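Local coordinates for protein protoporphyrinogen oxidase (Exiguobacterium sibiricum, PDB 3LOV) that binds FAD and probably oxidises coproporphyrinogen III to coproporphyrin III with molecular oxygen in heme b biosynthesis, at residues Pro102-Phe116 with Leu158-Leu171. Residues are numbered along the deposited sequence; the frame is centred on the assembly and turned at random.
Sequences PKGAVMGIPTDLDLF and LGDALVEKLIEPLL
Gly108 sits among the methyl ends of Leu166, Ile167 and Leu170, on the side of helix 160-172. It belongs to the type I' turn of a small beta hairpin, Val106 to Ile109. A side chain there would run into Ile167 CD1, so the bare backbone fills the hollow. Ile167 CD1 lies 3.3 Å from Gly108 O, and Leu170 CD2 lies 3.3 Å from Gly108 N. Ile167 turns at both torsions (chi1 -52°, chi2 -63°), which brings CD1 round to the turn. At one end, the bent selenomethionine Met107 lays CE 3.6 Å from Leu171 CD2, the two side chains crossing nearly at right angles. Leu162 is a forked bump. Its CD1 meets Phe116 CZ at 3.7 Å, while CD2 reaches Pro110 CD, 3.9 Å away. Pro110 CG in turn stands over the centre of the Phe116 ring, and Leu166 CD2 comes to that ring's edge. With an alanine in place of Leu162 both branches are lost, which would probably open a gap between the helix and the packed pair of Phe116 and Pro110. Ile109 CG1 packs on Leu158 CD1 at 3.8 Å. The contact lies away from the FAD site. Helix 201-207 packs on Ile109, helix 124-135 touches Pro110 and Leu158, and helix 150-158 meets Ile167.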
# COMPACT_ATOMS: atom_id res chain seq x y z
N PRO A 102 21.19 -8.41 4.46
CA PRO A 102 22.33 -9.15 3.88
C PRO A 102 22.59 -8.78 2.46
O PRO A 102 21.64 -8.63 1.71
CB PRO A 102 21.86 -10.61 3.92
CG PRO A 102 20.96 -10.65 5.05
CD PRO A 102 20.23 -9.32 5.10
N LYS A 103 23.85 -8.66 2.06
CA LYS A 103 24.15 -8.51 0.63
C LYS A 103 24.08 -9.87 -0.01
O LYS A 103 23.94 -10.89 0.68
CB LYS A 103 25.54 -7.90 0.42
CG LYS A 103 25.68 -6.44 0.87
CD LYS A 103 25.09 -5.45 -0.14
CE LYS A 103 25.59 -4.01 0.10
NZ LYS A 103 25.45 -3.53 1.52
N GLY A 104 24.18 -9.88 -1.34
CA GLY A 104 24.19 -11.11 -2.11
C GLY A 104 22.88 -11.88 -2.16
O GLY A 104 22.88 -13.12 -2.13
N ALA A 105 21.79 -11.12 -2.29
CA ALA A 105 20.45 -11.65 -2.22
C ALA A 105 19.51 -10.83 -3.11
O ALA A 105 19.71 -9.66 -3.28
CB ALA A 105 19.97 -11.61 -0.79
N VAL A 106 18.52 -11.49 -3.69
CA VAL A 106 17.44 -10.84 -4.41
C VAL A 106 16.13 -11.12 -3.64
O VAL A 106 15.69 -12.27 -3.55
CB VAL A 106 17.32 -11.38 -5.85
CG1 VAL A 106 16.05 -10.84 -6.54
CG2 VAL A 106 18.56 -11.02 -6.65
N MSE A 107 15.52 -10.06 -3.10
CA MSE A 107 14.30 -10.16 -2.27
C MSE A 107 14.52 -11.10 -1.07
O MSE A 107 13.66 -11.90 -0.71
CB MSE A 107 13.12 -10.64 -3.10
CG MSE A 107 13.13 -10.13 -4.54
SE MSE A 107 12.09 -8.53 -4.83
CE MSE A 107 12.35 -7.54 -3.13
N GLY A 108 15.71 -11.01 -0.48
CA GLY A 108 16.06 -11.82 0.65
C GLY A 108 16.49 -13.24 0.33
O GLY A 108 16.88 -13.97 1.24
N ILE A 109 16.41 -13.65 -0.93
CA ILE A 109 16.82 -14.98 -1.34
C ILE A 109 18.26 -14.89 -1.85
O ILE A 109 18.53 -14.14 -2.80
CB ILE A 109 15.93 -15.60 -2.46
CG1 ILE A 109 14.48 -15.80 -1.95
CG2 ILE A 109 16.54 -16.95 -2.91
CD1 ILE A 109 13.51 -16.16 -3.01
N PRO A 110 19.18 -15.65 -1.22
CA PRO A 110 20.59 -15.61 -1.57
C PRO A 110 20.89 -16.00 -3.01
O PRO A 110 20.41 -17.01 -3.49
CB PRO A 110 21.22 -16.64 -0.60
CG PRO A 110 20.36 -16.59 0.57
CD PRO A 110 18.97 -16.47 -0.01
N THR A 111 21.68 -15.18 -3.69
CA THR A 111 22.20 -15.52 -5.02
C THR A 111 23.73 -15.59 -5.01
O THR A 111 24.32 -16.17 -5.94
CB THR A 111 21.71 -14.51 -6.05
OG1 THR A 111 22.17 -13.23 -5.69
CG2 THR A 111 20.14 -14.50 -6.14
N ASP A 112 24.38 -15.04 -3.98
CA ASP A 112 25.84 -15.15 -3.78
C ASP A 112 26.14 -15.63 -2.36
O ASP A 112 26.16 -14.83 -1.39
CB ASP A 112 26.48 -13.80 -4.06
CG ASP A 112 27.97 -13.77 -3.77
OD1 ASP A 112 28.49 -14.55 -2.94
OD2 ASP A 112 28.62 -12.89 -4.38
N LEU A 113 26.36 -16.93 -2.23
CA LEU A 113 26.39 -17.56 -0.92
C LEU A 113 27.53 -17.02 -0.03
O LEU A 113 27.38 -16.94 1.19
CB LEU A 113 26.48 -19.06 -1.04
CG LEU A 113 25.29 -19.77 -1.70
CD1 LEU A 113 25.55 -21.25 -1.74
CD2 LEU A 113 24.01 -19.50 -0.94
N ASP A 114 28.66 -16.66 -0.63
CA ASP A 114 29.79 -16.19 0.16
C ASP A 114 29.45 -14.84 0.82
O ASP A 114 29.73 -14.60 1.98
CB ASP A 114 31.03 -15.97 -0.73
CG ASP A 114 31.75 -17.28 -1.11
OD1 ASP A 114 31.40 -18.40 -0.68
OD2 ASP A 114 32.72 -17.16 -1.85
N LEU A 115 28.88 -13.94 0.03
CA LEU A 115 28.56 -12.59 0.48
C LEU A 115 27.41 -12.65 1.48
O LEU A 115 27.45 -12.00 2.55
CB LEU A 115 28.14 -11.74 -0.71
CG LEU A 115 28.82 -10.41 -0.93
CD1 LEU A 115 30.29 -10.65 -1.35
CD2 LEU A 115 28.02 -9.66 -2.00
N PHE A 116 26.42 -13.48 1.15
CA PHE A 116 25.25 -13.66 2.00
C PHE A 116 25.58 -14.19 3.38
O PHE A 116 25.00 -13.74 4.37
CB PHE A 116 24.21 -14.59 1.37
CG PHE A 116 23.01 -14.74 2.23
CD1 PHE A 116 22.07 -13.70 2.29
CD2 PHE A 116 22.85 -15.87 3.02
CE1 PHE A 116 20.96 -13.80 3.13
CE2 PHE A 116 21.74 -15.98 3.87
CZ PHE A 116 20.80 -14.95 3.92
N LEU A 158 13.51 -22.85 1.28
CA LEU A 158 14.48 -21.98 1.94
C LEU A 158 14.60 -22.21 3.45
O LEU A 158 15.51 -21.67 4.08
CB LEU A 158 14.13 -20.49 1.72
CG LEU A 158 14.07 -19.99 0.30
CD1 LEU A 158 13.32 -18.61 0.27
CD2 LEU A 158 15.50 -19.96 -0.32
N GLY A 159 13.67 -22.96 4.03
CA GLY A 159 13.63 -23.17 5.46
C GLY A 159 12.93 -22.07 6.26
O GLY A 159 12.78 -20.92 5.80
N ASP A 160 12.50 -22.43 7.46
CA ASP A 160 11.70 -21.54 8.30
C ASP A 160 12.46 -20.33 8.80
O ASP A 160 11.93 -19.21 8.78
CB ASP A 160 11.13 -22.28 9.51
CG ASP A 160 10.16 -23.36 9.14
OD1 ASP A 160 9.34 -23.22 8.19
OD2 ASP A 160 10.18 -24.38 9.84
N ALA A 161 13.71 -20.54 9.21
CA ALA A 161 14.52 -19.46 9.72
C ALA A 161 14.64 -18.29 8.74
O ALA A 161 14.48 -17.12 9.11
CB ALA A 161 15.95 -19.98 10.12
N LEU A 162 14.96 -18.58 7.48
CA LEU A 162 15.18 -17.46 6.51
C LEU A 162 13.85 -16.74 6.23
O LEU A 162 13.79 -15.52 6.13
CB LEU A 162 15.83 -17.98 5.21
CG LEU A 162 16.22 -16.94 4.12
CD1 LEU A 162 17.39 -16.11 4.55
CD2 LEU A 162 16.52 -17.64 2.75
N VAL A 163 12.79 -17.50 6.06
CA VAL A 163 11.47 -16.92 5.84
C VAL A 163 11.07 -15.99 6.99
O VAL A 163 10.67 -14.83 6.78
CB VAL A 163 10.40 -18.02 5.65
CG1 VAL A 163 9.01 -17.44 5.81
CG2 VAL A 163 10.57 -18.65 4.30
N GLU A 164 11.25 -16.49 8.22
CA GLU A 164 10.87 -15.71 9.43
C GLU A 164 11.73 -14.53 9.74
O GLU A 164 11.21 -13.46 10.04
CB GLU A 164 10.83 -16.63 10.66
CG GLU A 164 9.78 -17.63 10.51
CD GLU A 164 9.81 -18.73 11.52
OE1 GLU A 164 10.54 -18.65 12.53
OE2 GLU A 164 9.07 -19.68 11.28
N LYS A 165 13.05 -14.72 9.69
CA LYS A 165 14.00 -13.70 10.11
C LYS A 165 14.29 -12.67 9.03
O LYS A 165 14.72 -11.54 9.35
CB LYS A 165 15.33 -14.34 10.57
CG LYS A 165 15.18 -15.21 11.81
CD LYS A 165 16.52 -15.85 12.23
CE LYS A 165 16.39 -16.53 13.59
NZ LYS A 165 17.72 -16.89 14.18
N LEU A 166 14.14 -13.03 7.76
CA LEU A 166 14.48 -12.06 6.69
C LEU A 166 13.36 -11.76 5.69
O LEU A 166 13.01 -10.60 5.48
CB LEU A 166 15.75 -12.50 5.97
CG LEU A 166 16.16 -11.57 4.83
CD1 LEU A 166 16.36 -10.13 5.33
CD2 LEU A 166 17.39 -12.13 4.11
N ILE A 167 12.78 -12.80 5.07
CA ILE A 167 11.89 -12.59 3.92
C ILE A 167 10.59 -11.91 4.33
O ILE A 167 10.18 -10.93 3.74
CB ILE A 167 11.53 -13.89 3.23
CG1 ILE A 167 12.78 -14.71 2.87
CG2 ILE A 167 10.76 -13.60 1.93
CD1 ILE A 167 13.69 -14.06 1.93
N GLU A 168 9.94 -12.44 5.36
CA GLU A 168 8.70 -11.83 5.82
C GLU A 168 8.83 -10.37 6.15
O GLU A 168 8.07 -9.57 5.62
CB GLU A 168 8.07 -12.62 6.99
CG GLU A 168 6.80 -11.97 7.51
CD GLU A 168 6.01 -12.93 8.41
OE1 GLU A 168 6.58 -13.38 9.42
OE2 GLU A 168 4.87 -13.26 8.07
N PRO A 169 9.75 -9.99 7.05
CA PRO A 169 9.80 -8.56 7.34
C PRO A 169 10.27 -7.70 6.15
O PRO A 169 9.80 -6.59 5.99
CB PRO A 169 10.78 -8.48 8.51
CG PRO A 169 11.47 -9.74 8.59
CD PRO A 169 10.57 -10.77 7.98
N LEU A 170 11.17 -8.23 5.33
CA LEU A 170 11.64 -7.54 4.10
C LEU A 170 10.51 -7.33 3.10
O LEU A 170 10.20 -6.21 2.71
CB LEU A 170 12.75 -8.35 3.44
CG LEU A 170 13.47 -7.72 2.25
CD1 LEU A 170 14.22 -6.45 2.65
CD2 LEU A 170 14.43 -8.75 1.60
N LEU A 171 9.86 -8.40 2.72
CA LEU A 171 8.83 -8.32 1.70
C LEU A 171 7.55 -7.66 2.20
O LEU A 171 6.89 -6.97 1.43
CB LEU A 171 8.56 -9.71 1.08
CG LEU A 171 9.74 -10.37 0.29
CD1 LEU A 171 9.19 -11.60 -0.51
CD2 LEU A 171 10.50 -9.38 -0.66